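Local coordinates for 4'-phospho-dehydrooxetanocin synthase (Bacillus megaterium, PDB 5UL3), which catalyses the oxidative ring contraction of dAMP to an oxetane aldehyde in oxetanocin A biosynthesis, using cobalamin, a [4Fe-4S] cluster and S-adenosylmethionine, at residues F473-Q478 with K487-F492; D491-T496 with K531-I536; S659-M664 with T691-I696; L459-A464 with E512-L517. All blocks are in the same frame, centred on the assembly; numbering follows the deposited sequence.

Contact 1 (F473-Q478 with K487-F492); sequences FIMFDQ and KENLDF
Asn489 sits between Phe473 and Met475, and the dense part of the contact gathers round its amide. Its CB lies in the plane of the Phe473 ring, at the ring edge. Its OD1 comes to 3.6 Å from Phe473 CZ, with amide and ring planes 71° apart. On the other flank, Asn489 ND2 makes a weak hydrogen bond to Met475 SD, 3.5 Å long. The Met475 chain starts with CG anti to the backbone N (chi1 171°) and then bends twice, which folds SD back alongside the amide. Stronger bonds fix the amide from outside: OD1 takes the backbone N of Gly438, and ND2 gives to Gln442 OE1. Phe473 CE2 also packs closely on Phe492 CD2, at 3.7 Å. Those two rings are nearly parallel, at 18°, but so far offset that they hardly overlap, with centroids 6.0 Å apart.

Packing is slacker at one margin, where Met475 CE reaches Leu490 CD2 only at 4.3 Å.

Strand 470-473 is the last parallel strand of its sheet and helix 484-493 follows it. The contact thus packs a strand end on the next helix, as in the beta-alpha units of the partial TIM barrel of AdoMet radical enzymes.

Contact 2 (D491-T496 with K531-I536); sequences DFLERT and KPVYTI
Val533 is the main bump, and it fits a hollow made by the end of helix 484-493 and the loop that follows. Its CG1 lies 3.8 Å from CE2 of Phe492. Its CG2 enters between two carbonyls and stands 3.6 Å from Arg495 O. Leu493 packs on the neighbouring residue, its CB 4.0 Å from Tyr534 CB as the two side chains cross. Tyr534 CG stands between its own N and carbonyl carbon (chi1 64°). This turns the ring back over Pro532, whose CG lies above one face. Pro532 CB in turn rests 3.5 Å from Leu493 O, and Thr496 CG2 flanks the proline.

The backbones join inside this fit. Tyr534 N bonds to Leu493 O at 2.9 Å. Val533 N gives a weaker bond to Arg495 O. Pro532 CA adds a CH contact to that oxygen, and a water lies between it and Lys531 O.

The polar links are therefore backbone ones: carbonyls at and just after the helix end find donors in the 531-536 segment, while the apolar groups close round them.

Contact 3 (S659-M664 with T691-I696); sequences SDFLRM and TNWQLI
Phe661 and Trp693 meet at their borders, CE2 of Phe661 lying 3.6 Å from CZ2 of Trp693. The phenyl and the six-membered indole ring are only 16° from parallel. Neither lies over the other, and their centroids are 5.8 Å apart. Both side chains leave their helices with CG anti to the backbone N, which sends the rings across the gap.

Aliphatic contacts lie beside this pair. Leu662 CD2 reaches CZ3 of Trp693 at 3.8 Å. It also presses on Ile696 CD1 at 3.4 Å, tighter than usual for two carbons, the side chains crossing at about a right angle. That same Ile696 CD1 covers one face of the indole of its own helix, and it stands at the edge of the Phe661 ring.

Polar bonds across the contact are absent. The indole NE1 is instead bonded to Ile636 O on helix 620-648.

The segment axes approach no closer than 12.4 Å, at 46°, so long side chains do the bridging. Helix 620-648 packs against both partners: Phe661 meets Phe639 and Glu635 there, and Trp693 meets Leu640 and Tyr643. The contact thus joins helices 652-664 and 683-709 beside a third helix, in the C-terminal helix bundle.

Contact 4 (L459-A464 with E512-L517); sequences LRLVSA and ELYDKL
The guanidinium of Arg460 meets Leu517 O at its edge, and the ring of Tyr514 is met obliquely by Leu461. These flat groups lie between two helices. Helix 452-464 is the crossover helix of the partial TIM barrel between parallel strands 432-436 and 470-473. Helix 510-519 comes after the last parallel strand and packs on it. The segment axes cross at 132°, an oblique angle.

Arg460 NH1 donates to Leu517 O at 2.9 Å, nearly in line with the C=O bond. The oxygen is 18° out of the guanidinium plane. The arginine chain is bent at chi3 (-71°), which swings the head round to the last turns of helix 510-519. A carbonyl there probably carries some extra negative charge, which suits the cation. The other side of the head is held too, since NH2 bonds to Asp497 O. Tyr514 stands with Leu461 CD2 4.2 Å from its CD1, and helix 410-426 also packs on its ring through Asn413, Val414 and Leu417.

Leu517 is the main apolar partner. Its CD1 settles between Ala464 CB, at 3.7 Å, and Leu461 CD2, at 3.8 Å. Its CD2 runs alongside the arginine stem, 3.9 Å from Arg460 CG. Arg460 CD comes to 3.0 Å from Leu517 O, the same oxygen that NH1 holds.

Overall arrangement
Contacts 1 and 2 share helix 484-493 and touch: Leu493 CD1 lies 3.5 Å from Met475 CE. Contact 2 also meets contact 4, where Val533 CG1 is 4.1 Å from Leu459 CD1, although their centres are 17 Å apart. Along the chain, contact 1 is nested in the loop that contact 4 closes. All three fall within the radical SAM core. Contact 3 stands apart in the C-terminal bundle, its nearest atoms about 6 Å from contact 2. Contact 1 is nearest the chemistry: the side chain of Phe473 is about 5 Å from that of Glu436, which binds S-adenosylmethionine, and about 12 Å from the cobalamin. Contacts 3 and 4 lie away from the known sites.

Contact 1 (F473-Q478 with K487-F492)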
loop_
_atom_site.group_PDB
_atom_site.type_symbol
_atom_site.label_atom_id
_atom_site.label_comp_id
_atom_site.label_asym_id
_atom_site.label_seq_id
_atom_site.Cartn_x
_atom_site.Cartn_y
_atom_site.Cartn_z
ATOM N N PHE A 473 12.211 5.320 9.047
ATOM C CA PHE A 473 13.461 5.360 9.804
ATOM C C PHE A 473 13.487 4.168 10.741
ATOM O O PHE A 473 12.603 4.022 11.585
ATOM C CB PHE A 473 13.609 6.670 10.591
ATOM C CG PHE A 473 15.051 7.012 10.911
ATOM C CD1 PHE A 473 15.645 6.552 12.072
ATOM C CD2 PHE A 473 15.807 7.771 10.027
ATOM C CE1 PHE A 473 16.990 6.851 12.347
ATOM C CE2 PHE A 473 17.139 8.081 10.299
ATOM C CZ PHE A 473 17.719 7.624 11.467
ATOM N N ILE A 474 14.482 3.297 10.570
ATOM C CA ILE A 474 14.582 2.116 11.410
ATOM C C ILE A 474 15.793 2.315 12.312
ATOM O O ILE A 474 16.915 2.010 11.908
ATOM C CB ILE A 474 14.721 0.839 10.567
ATOM C CG1 ILE A 474 13.625 0.781 9.490
ATOM C CG2 ILE A 474 14.624 -0.377 11.445
ATOM C CD1 ILE A 474 13.954 -0.228 8.371
ATOM N N MET A 475 15.557 2.845 13.511
ATOM C CA MET A 475 16.639 3.250 14.411
ATOM C C MET A 475 17.492 2.056 14.832
ATOM O O MET A 475 18.724 2.099 14.749
ATOM C CB MET A 475 16.036 3.947 15.637
ATOM C CG MET A 475 17.042 4.240 16.786
ATOM S SD MET A 475 18.257 5.471 16.282
ATOM C CE MET A 475 17.230 6.949 16.231
ATOM N N PHE A 476 16.850 0.983 15.276
ATOM C CA PHE A 476 17.516 -0.184 15.845
ATOM C C PHE A 476 17.523 -1.341 14.852
ATOM O O PHE A 476 16.515 -1.614 14.195
ATOM C CB PHE A 476 16.803 -0.621 17.127
ATOM C CG PHE A 476 16.731 0.450 18.189
ATOM C CD1 PHE A 476 17.844 0.744 18.973
ATOM C CD2 PHE A 476 15.547 1.129 18.433
ATOM C CE1 PHE A 476 17.784 1.707 19.963
ATOM C CE2 PHE A 476 15.479 2.108 19.427
ATOM C CZ PHE A 476 16.599 2.391 20.198
ATOM N N ASP A 477 18.659 -2.036 14.737
ATOM C CA ASP A 477 18.656 -3.295 14.002
ATOM C C ASP A 477 19.566 -4.285 14.716
ATOM O O ASP A 477 20.527 -3.897 15.386
ATOM C CB ASP A 477 19.062 -3.140 12.526
ATOM C CG ASP A 477 20.542 -2.831 12.330
ATOM O OD1 ASP A 477 20.984 -1.750 12.760
ATOM O OD2 ASP A 477 21.244 -3.651 11.680
ATOM N N GLN A 478 19.241 -5.568 14.554
ATOM C CA GLN A 478 19.759 -6.605 15.437
ATOM C C GLN A 478 21.250 -6.848 15.248
ATOM O O GLN A 478 21.908 -7.320 16.181
ATOM C CB GLN A 478 18.976 -7.906 15.225
ATOM C CG GLN A 478 17.541 -7.881 15.777
ATOM C CD GLN A 478 16.510 -7.303 14.806
ATOM O OE1 GLN A 478 16.853 -6.743 13.762
ATOM N NE2 GLN A 478 15.239 -7.462 15.150
ATOM N N LYS A 487 24.299 7.052 17.815
ATOM C CA LYS A 487 24.732 8.442 17.892
ATOM C C LYS A 487 24.692 9.103 16.524
ATOM O O LYS A 487 24.273 10.260 16.402
ATOM C CB LYS A 487 26.141 8.523 18.483
ATOM C CG LYS A 487 26.218 8.014 19.904
ATOM C CD LYS A 487 27.604 8.292 20.516
ATOM C CE LYS A 487 27.642 7.932 21.993
ATOM N NZ LYS A 487 28.969 8.248 22.627
ATOM N N GLU A 488 25.149 8.392 15.490
ATOM C CA GLU A 488 25.094 8.928 14.134
ATOM C C GLU A 488 23.651 9.180 13.707
ATOM O O GLU A 488 23.344 10.200 13.077
ATOM C CB GLU A 488 25.777 7.967 13.160
ATOM C CG GLU A 488 27.290 7.827 13.361
ATOM C CD GLU A 488 27.833 6.496 12.842
ATOM O OE1 GLU A 488 27.152 5.839 12.032
ATOM O OE2 GLU A 488 28.947 6.098 13.255
ATOM N N ASN A 489 22.753 8.258 14.048
ATOM C CA ASN A 489 21.337 8.437 13.720
ATOM C C ASN A 489 20.757 9.665 14.409
ATOM O O ASN A 489 20.047 10.463 13.787
ATOM C CB ASN A 489 20.562 7.191 14.125
ATOM C CG ASN A 489 20.630 6.109 13.077
ATOM O OD1 ASN A 489 21.077 6.350 11.960
ATOM N ND2 ASN A 489 20.184 4.916 13.426
ATOM N N LEU A 490 21.005 9.794 15.714
ATOM C CA LEU A 490 20.476 10.922 16.470
ATOM C C LEU A 490 20.977 12.247 15.910
ATOM O O LEU A 490 20.197 13.205 15.775
ATOM C CB LEU A 490 20.859 10.779 17.942
ATOM C CG LEU A 490 20.246 9.613 18.718
ATOM C CD1 LEU A 490 20.982 9.438 20.049
ATOM C CD2 LEU A 490 18.744 9.859 18.954
ATOM N N ASP A 491 22.277 12.323 15.586
ATOM C CA ASP A 491 22.834 13.512 14.941
ATOM C C ASP A 491 22.102 13.834 13.642
ATOM O O ASP A 491 21.699 14.979 13.408
ATOM C CB ASP A 491 24.326 13.310 14.657
ATOM C CG ASP A 491 25.184 13.389 15.906
ATOM O OD1 ASP A 491 24.665 13.797 16.969
ATOM O OD2 ASP A 491 26.385 13.046 15.813
ATOM N N PHE A 492 21.954 12.833 12.766
ATOM C CA PHE A 492 21.203 13.006 11.526
ATOM C C PHE A 492 19.802 13.560 11.785
ATOM O O PHE A 492 19.372 14.525 11.138
ATOM C CB PHE A 492 21.113 11.666 10.788
ATOM C CG PHE A 492 20.205 11.680 9.573
ATOM C CD1 PHE A 492 20.693 12.044 8.321
ATOM C CD2 PHE A 492 18.879 11.299 9.681
ATOM C CE1 PHE A 492 19.870 12.034 7.196
ATOM C CE2 PHE A 492 18.049 11.297 8.555
ATOM C CZ PHE A 492 18.552 11.665 7.314
#

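Contact 2 (D491-T496 with K531-I536)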
loop_
_atom_site.group_PDB
_atom_site.type_symbol
_atom_site.label_atom_id
_atom_site.label_comp_id
_atom_site.label_asym_id
_atom_site.label_seq_id
_atom_site.Cartn_x
_atom_site.Cartn_y
_atom_site.Cartn_z
ATOM N N ASP A 491 22.277 12.323 15.586
ATOM C CA ASP A 491 22.834 13.512 14.941
ATOM C C ASP A 491 22.102 13.834 13.642
ATOM O O ASP A 491 21.699 14.979 13.408
ATOM C CB ASP A 491 24.326 13.310 14.657
ATOM C CG ASP A 491 25.184 13.389 15.906
ATOM O OD1 ASP A 491 24.665 13.797 16.969
ATOM O OD2 ASP A 491 26.385 13.046 15.813
ATOM N N PHE A 492 21.954 12.833 12.766
ATOM C CA PHE A 492 21.203 13.006 11.526
ATOM C C PHE A 492 19.802 13.560 11.785
ATOM O O PHE A 492 19.372 14.525 11.138
ATOM C CB PHE A 492 21.113 11.666 10.788
ATOM C CG PHE A 492 20.205 11.680 9.573
ATOM C CD1 PHE A 492 20.693 12.044 8.321
ATOM C CD2 PHE A 492 18.879 11.299 9.681
ATOM C CE1 PHE A 492 19.870 12.034 7.196
ATOM C CE2 PHE A 492 18.049 11.297 8.555
ATOM C CZ PHE A 492 18.552 11.665 7.314
ATOM N N LEU A 493 19.071 12.937 12.713
ATOM C CA LEU A 493 17.688 13.303 12.989
ATOM C C LEU A 493 17.551 14.695 13.595
ATOM O O LEU A 493 16.486 15.307 13.469
ATOM C CB LEU A 493 17.059 12.268 13.921
ATOM C CG LEU A 493 16.879 10.895 13.270
ATOM C CD1 LEU A 493 16.669 9.888 14.345
ATOM C CD2 LEU A 493 15.674 10.914 12.311
ATOM N N GLU A 494 18.589 15.200 14.250
ATOM C CA GLU A 494 18.588 16.540 14.822
ATOM C C GLU A 494 19.012 17.620 13.831
ATOM O O GLU A 494 18.973 18.802 14.178
ATOM C CB GLU A 494 19.493 16.576 16.063
ATOM C CG GLU A 494 18.893 15.842 17.239
ATOM C CD GLU A 494 19.892 15.504 18.328
ATOM O OE1 GLU A 494 20.857 16.280 18.512
ATOM O OE2 GLU A 494 19.710 14.451 18.986
ATOM N N ARG A 495 19.404 17.262 12.608
ATOM C CA ARG A 495 19.843 18.277 11.655
ATOM C C ARG A 495 18.689 19.201 11.286
ATOM O O ARG A 495 17.571 18.747 11.020
ATOM C CB ARG A 495 20.431 17.625 10.406
ATOM C CG ARG A 495 21.818 17.047 10.683
ATOM C CD ARG A 495 22.477 16.551 9.445
ATOM N NE ARG A 495 22.776 17.622 8.508
ATOM C CZ ARG A 495 23.582 17.476 7.464
ATOM N NH1 ARG A 495 24.166 16.307 7.246
ATOM N NH2 ARG A 495 23.799 18.489 6.641
ATOM N N THR A 496 18.964 20.506 11.284
ATOM C CA THR A 496 17.976 21.518 10.931
ATOM C C THR A 496 18.267 22.165 9.580
ATOM O O THR A 496 17.598 23.134 9.203
ATOM C CB THR A 496 17.898 22.583 12.037
ATOM O OG1 THR A 496 19.205 23.130 12.282
ATOM C CG2 THR A 496 17.377 21.958 13.320
ATOM N N LYS A 531 13.035 23.175 11.482
ATOM C CA LYS A 531 12.611 21.979 12.203
ATOM C C LYS A 531 13.584 20.830 11.951
ATOM O O LYS A 531 14.061 20.659 10.827
ATOM C CB LYS A 531 11.219 21.562 11.774
ATOM C CG LYS A 531 10.197 22.675 11.874
ATOM C CD LYS A 531 8.813 22.118 12.123
ATOM C CE LYS A 531 7.967 23.106 12.916
ATOM N NZ LYS A 531 8.639 23.525 14.185
ATOM N N PRO A 532 13.891 20.037 12.970
ATOM C CA PRO A 532 14.793 18.901 12.770
ATOM C C PRO A 532 14.122 17.780 11.990
ATOM O O PRO A 532 12.894 17.669 11.913
ATOM C CB PRO A 532 15.144 18.454 14.191
ATOM C CG PRO A 532 14.090 19.040 15.072
ATOM C CD PRO A 532 13.569 20.263 14.395
ATOM N N VAL A 533 14.978 16.929 11.410
ATOM C CA VAL A 533 14.506 15.850 10.548
ATOM C C VAL A 533 13.540 14.930 11.286
ATOM O O VAL A 533 12.566 14.446 10.698
ATOM C CB VAL A 533 15.703 15.062 9.971
ATOM C CG1 VAL A 533 15.217 13.797 9.256
ATOM C CG2 VAL A 533 16.505 15.941 9.019
ATOM N N TYR A 534 13.774 14.673 12.581
ATOM C CA TYR A 534 12.903 13.718 13.266
ATOM C C TYR A 534 11.440 14.145 13.245
ATOM O O TYR A 534 10.567 13.292 13.430
ATOM C CB TYR A 534 13.357 13.462 14.713
ATOM C CG TYR A 534 13.318 14.638 15.671
ATOM C CD1 TYR A 534 12.112 15.133 16.167
ATOM C CD2 TYR A 534 14.501 15.200 16.147
ATOM C CE1 TYR A 534 12.086 16.208 17.075
ATOM C CE2 TYR A 534 14.483 16.271 17.067
ATOM C CZ TYR A 534 13.277 16.770 17.511
ATOM O OH TYR A 534 13.270 17.830 18.404
ATOM N N THR A 535 11.146 15.421 12.969
ATOM C CA THR A 535 9.749 15.845 12.911
ATOM C C THR A 535 8.972 15.191 11.768
ATOM O O THR A 535 7.742 15.178 11.817
ATOM C CB THR A 535 9.641 17.384 12.803
ATOM O OG1 THR A 535 10.272 17.861 11.599
ATOM C CG2 THR A 535 10.275 18.072 14.018
ATOM N N ILE A 536 9.631 14.631 10.750
ATOM C CA ILE A 536 8.907 13.987 9.655
ATOM C C ILE A 536 9.078 12.462 9.650
ATOM O O ILE A 536 8.700 11.800 8.668
ATOM C CB ILE A 536 9.287 14.594 8.293
ATOM C CG1 ILE A 536 10.777 14.384 8.005
ATOM C CG2 ILE A 536 8.946 16.083 8.255
ATOM C CD1 ILE A 536 11.135 14.568 6.540
HETATM O O HOH W 1 15.894 19.927 8.948
#

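Contact 3 (S659-M664 with T691-I696)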
loop_
_atom_site.group_PDB
_atom_site.type_symbol
_atom_site.label_atom_id
_atom_site.label_comp_id
_atom_site.label_asym_id
_atom_site.label_seq_id
_atom_site.Cartn_x
_atom_site.Cartn_y
_atom_site.Cartn_z
ATOM N N SER A 659 21.064 19.288 28.136
ATOM C CA SER A 659 20.897 20.332 29.143
ATOM C C SER A 659 20.053 21.484 28.607
ATOM O O SER A 659 19.157 21.975 29.303
ATOM C CB SER A 659 22.264 20.826 29.614
ATOM O OG SER A 659 22.137 21.613 30.777
ATOM N N ASP A 660 20.306 21.910 27.366
ATOM C CA ASP A 660 19.464 22.925 26.733
ATOM C C ASP A 660 18.005 22.488 26.693
ATOM O O ASP A 660 17.101 23.272 27.000
ATOM C CB ASP A 660 19.960 23.216 25.317
ATOM C CG ASP A 660 21.157 24.134 25.295
ATOM O OD1 ASP A 660 21.592 24.569 26.384
ATOM O OD2 ASP A 660 21.661 24.424 24.189
ATOM N N PHE A 661 17.758 21.237 26.292
ATOM C CA PHE A 661 16.390 20.745 26.186
ATOM C C PHE A 661 15.711 20.719 27.551
ATOM O O PHE A 661 14.582 21.200 27.704
ATOM C CB PHE A 661 16.392 19.356 25.540
ATOM C CG PHE A 661 15.048 18.701 25.491
ATOM C CD1 PHE A 661 14.145 19.009 24.487
ATOM C CD2 PHE A 661 14.684 17.767 26.450
ATOM C CE1 PHE A 661 12.904 18.402 24.445
ATOM C CE2 PHE A 661 13.449 17.153 26.410
ATOM C CZ PHE A 661 12.553 17.472 25.409
ATOM N N LEU A 662 16.389 20.155 28.558
ATOM C CA LEU A 662 15.821 20.113 29.904
ATOM C C LEU A 662 15.562 21.513 30.439
ATOM O O LEU A 662 14.553 21.752 31.111
ATOM C CB LEU A 662 16.751 19.352 30.849
ATOM C CG LEU A 662 16.910 17.866 30.541
ATOM C CD1 LEU A 662 17.826 17.153 31.533
ATOM C CD2 LEU A 662 15.546 17.231 30.510
ATOM N N ARG A 663 16.467 22.452 30.154
ATOM C CA ARG A 663 16.281 23.818 30.630
ATOM C C ARG A 663 15.101 24.483 29.933
ATOM O O ARG A 663 14.337 25.222 30.563
ATOM C CB ARG A 663 17.562 24.623 30.422
ATOM C CG ARG A 663 17.466 26.063 30.883
ATOM C CD ARG A 663 18.803 26.771 30.766
ATOM N NE ARG A 663 19.264 26.840 29.381
ATOM C CZ ARG A 663 18.930 27.805 28.530
ATOM N NH1 ARG A 663 18.126 28.787 28.919
ATOM N NH2 ARG A 663 19.399 27.787 27.290
ATOM N N MET A 664 14.929 24.224 28.638
ATOM C CA MET A 664 13.767 24.743 27.926
ATOM C C MET A 664 12.459 24.233 28.515
ATOM O O MET A 664 11.428 24.900 28.382
ATOM C CB MET A 664 13.858 24.369 26.447
ATOM C CG MET A 664 12.786 24.993 25.573
ATOM S SD MET A 664 12.712 24.228 23.941
ATOM C CE MET A 664 12.271 22.546 24.374
ATOM N N THR A 691 12.485 5.730 33.655
ATOM C CA THR A 691 11.570 6.255 34.668
ATOM C C THR A 691 11.853 7.726 34.943
ATOM O O THR A 691 10.928 8.529 35.130
ATOM C CB THR A 691 11.684 5.441 35.964
ATOM O OG1 THR A 691 11.200 4.113 35.752
ATOM C CG2 THR A 691 10.880 6.091 37.077
ATOM N N ASN A 692 13.134 8.099 34.949
ATOM C CA ASN A 692 13.508 9.485 35.196
ATOM C C ASN A 692 13.063 10.376 34.048
ATOM O O ASN A 692 12.508 11.458 34.261
ATOM C CB ASN A 692 15.020 9.585 35.401
ATOM C CG ASN A 692 15.402 10.704 36.340
ATOM O OD1 ASN A 692 16.231 11.555 36.010
ATOM N ND2 ASN A 692 14.783 10.719 37.514
ATOM N N TRP A 693 13.308 9.936 32.813
ATOM C CA TRP A 693 12.889 10.715 31.658
ATOM C C TRP A 693 11.371 10.829 31.582
ATOM O O TRP A 693 10.846 11.843 31.113
ATOM C CB TRP A 693 13.435 10.077 30.383
ATOM C CG TRP A 693 13.376 10.990 29.222
ATOM C CD1 TRP A 693 12.477 10.954 28.182
ATOM C CD2 TRP A 693 14.235 12.103 28.974
ATOM N NE1 TRP A 693 12.748 11.974 27.297
ATOM C CE2 TRP A 693 13.823 12.687 27.757
ATOM C CE3 TRP A 693 15.324 12.656 29.656
ATOM C CZ2 TRP A 693 14.453 13.801 27.220
ATOM C CZ3 TRP A 693 15.950 13.758 29.122
ATOM C CH2 TRP A 693 15.517 14.321 27.910
ATOM N N GLN A 694 10.656 9.806 32.043
ATOM C CA GLN A 694 9.198 9.821 32.013
ATOM C C GLN A 694 8.618 10.987 32.807
ATOM O O GLN A 694 7.488 11.406 32.537
ATOM C CB GLN A 694 8.659 8.490 32.540
ATOM C CG GLN A 694 7.135 8.376 32.518
ATOM C CD GLN A 694 6.635 7.027 32.986
ATOM O OE1 GLN A 694 6.900 6.617 34.116
ATOM N NE2 GLN A 694 5.903 6.325 32.122
ATOM N N LEU A 695 9.371 11.532 33.770
ATOM C CA LEU A 695 8.920 12.731 34.471
ATOM C C LEU A 695 8.722 13.906 33.519
ATOM O O LEU A 695 7.931 14.812 33.805
ATOM C CB LEU A 695 9.927 13.101 35.567
ATOM C CG LEU A 695 10.090 12.058 36.670
ATOM C CD1 LEU A 695 11.275 12.444 37.555
ATOM C CD2 LEU A 695 8.807 11.961 37.500
ATOM N N ILE A 696 9.423 13.918 32.383
ATOM C CA ILE A 696 9.192 14.981 31.410
ATOM C C ILE A 696 7.878 14.748 30.679
ATOM O O ILE A 696 7.129 15.692 30.409
ATOM C CB ILE A 696 10.367 15.092 30.425
ATOM C CG1 ILE A 696 11.684 15.230 31.189
ATOM C CG2 ILE A 696 10.166 16.290 29.514
ATOM C CD1 ILE A 696 12.877 15.092 30.298
#

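Contact 4 (L459-A464 with E512-L517)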
loop_
_atom_site.group_PDB
_atom_site.type_symbol
_atom_site.label_atom_id
_atom_site.label_comp_id
_atom_site.label_asym_id
_atom_site.label_seq_id
_atom_site.Cartn_x
_atom_site.Cartn_y
_atom_site.Cartn_z
ATOM N N LEU A 459 16.010 15.339 0.989
ATOM C CA LEU A 459 14.917 15.957 1.747
ATOM C C LEU A 459 14.863 17.456 1.503
ATOM O O LEU A 459 13.780 18.049 1.423
ATOM C CB LEU A 459 15.074 15.675 3.241
ATOM C CG LEU A 459 15.071 14.211 3.674
ATOM C CD1 LEU A 459 15.225 14.104 5.210
ATOM C CD2 LEU A 459 13.823 13.498 3.178
ATOM N N ARG A 460 16.031 18.077 1.379
ATOM C CA ARG A 460 16.120 19.500 1.067
ATOM C C ARG A 460 15.459 19.819 -0.273
ATOM O O ARG A 460 14.672 20.770 -0.389
ATOM C CB ARG A 460 17.604 19.890 1.069
ATOM C CG ARG A 460 17.931 21.362 1.107
ATOM C CD ARG A 460 19.454 21.588 1.132
ATOM N NE ARG A 460 20.077 21.220 2.399
ATOM C CZ ARG A 460 21.369 20.951 2.548
ATOM N NH1 ARG A 460 22.193 20.994 1.500
ATOM N NH2 ARG A 460 21.842 20.628 3.738
ATOM N N LEU A 461 15.775 19.034 -1.306
ATOM C CA LEU A 461 15.232 19.286 -2.635
ATOM C C LEU A 461 13.717 19.091 -2.684
ATOM O O LEU A 461 12.994 19.924 -3.245
ATOM C CB LEU A 461 15.933 18.375 -3.657
ATOM C CG LEU A 461 17.424 18.677 -3.840
ATOM C CD1 LEU A 461 18.169 17.517 -4.532
ATOM C CD2 LEU A 461 17.607 19.975 -4.649
ATOM N N VAL A 462 13.219 17.993 -2.117
ATOM C CA VAL A 462 11.780 17.731 -2.199
ATOM C C VAL A 462 11.009 18.741 -1.361
ATOM O O VAL A 462 9.977 19.266 -1.800
ATOM C CB VAL A 462 11.449 16.290 -1.771
ATOM C CG1 VAL A 462 9.910 16.090 -1.759
ATOM C CG2 VAL A 462 12.101 15.280 -2.758
ATOM N N SER A 463 11.495 19.034 -0.152
ATOM C CA SER A 463 10.758 19.979 0.693
ATOM C C SER A 463 10.763 21.386 0.098
ATOM O O SER A 463 9.749 22.097 0.188
ATOM C CB SER A 463 11.315 19.973 2.117
ATOM O OG SER A 463 12.668 20.392 2.175
ATOM N N ALA A 464 11.856 21.785 -0.567
ATOM C CA ALA A 464 11.900 23.101 -1.196
ATOM C C ALA A 464 10.846 23.256 -2.283
ATOM O O ALA A 464 10.456 24.387 -2.593
ATOM C CB ALA A 464 13.304 23.379 -1.768
ATOM N N GLU A 512 20.093 26.649 -11.212
ATOM C CA GLU A 512 20.412 27.606 -10.158
ATOM C C GLU A 512 19.827 27.159 -8.824
ATOM O O GLU A 512 20.497 27.229 -7.785
ATOM C CB GLU A 512 19.896 28.999 -10.529
ATOM C CG GLU A 512 20.594 29.637 -11.730
ATOM C CD GLU A 512 19.991 30.987 -12.129
ATOM O OE1 GLU A 512 18.799 31.233 -11.840
ATOM O OE2 GLU A 512 20.717 31.807 -12.730
ATOM N N LEU A 513 18.573 26.697 -8.840
ATOM C CA LEU A 513 17.954 26.186 -7.624
ATOM C C LEU A 513 18.731 24.997 -7.083
ATOM O O LEU A 513 19.020 24.921 -5.883
ATOM C CB LEU A 513 16.504 25.796 -7.909
ATOM C CG LEU A 513 15.777 25.145 -6.734
ATOM C CD1 LEU A 513 15.723 26.107 -5.560
ATOM C CD2 LEU A 513 14.370 24.712 -7.163
ATOM N N TYR A 514 19.064 24.049 -7.964
ATOM C CA TYR A 514 19.850 22.882 -7.573
ATOM C C TYR A 514 21.178 23.287 -6.945
ATOM O O TYR A 514 21.536 22.806 -5.866
ATOM C CB TYR A 514 20.087 21.989 -8.791
ATOM C CG TYR A 514 20.829 20.708 -8.509
ATOM C CD1 TYR A 514 20.167 19.599 -7.988
ATOM C CD2 TYR A 514 22.183 20.583 -8.804
ATOM C CE1 TYR A 514 20.838 18.415 -7.740
ATOM C CE2 TYR A 514 22.861 19.400 -8.563
ATOM C CZ TYR A 514 22.195 18.325 -8.027
ATOM O OH TYR A 514 22.876 17.159 -7.796
ATOM N N ASP A 515 21.927 24.167 -7.615
ATOM C CA ASP A 515 23.244 24.548 -7.105
ATOM C C ASP A 515 23.136 25.231 -5.748
ATOM O O ASP A 515 23.951 24.981 -4.851
ATOM C CB ASP A 515 23.956 25.453 -8.112
ATOM C CG ASP A 515 24.495 24.691 -9.303
ATOM O OD1 ASP A 515 24.773 23.481 -9.162
ATOM O OD2 ASP A 515 24.650 25.305 -10.381
ATOM N N LYS A 516 22.127 26.086 -5.570
ATOM C CA LYS A 516 21.990 26.800 -4.306
ATOM C C LYS A 516 21.617 25.860 -3.164
ATOM O O LYS A 516 22.132 26.004 -2.049
ATOM C CB LYS A 516 20.969 27.922 -4.449
ATOM C CG LYS A 516 21.530 29.179 -5.111
ATOM C CD LYS A 516 20.423 30.186 -5.392
ATOM C CE LYS A 516 20.944 31.446 -6.077
ATOM N NZ LYS A 516 21.594 32.381 -5.115
ATOM N N LEU A 517 20.731 24.889 -3.412
ATOM C CA LEU A 517 20.360 23.964 -2.342
ATOM C C LEU A 517 21.483 22.994 -1.993
ATOM O O LEU A 517 21.524 22.507 -0.862
ATOM C CB LEU A 517 19.085 23.203 -2.719
ATOM C CG LEU A 517 17.819 24.063 -2.649
ATOM C CD1 LEU A 517 16.635 23.350 -3.280
ATOM C CD2 LEU A 517 17.519 24.426 -1.211
#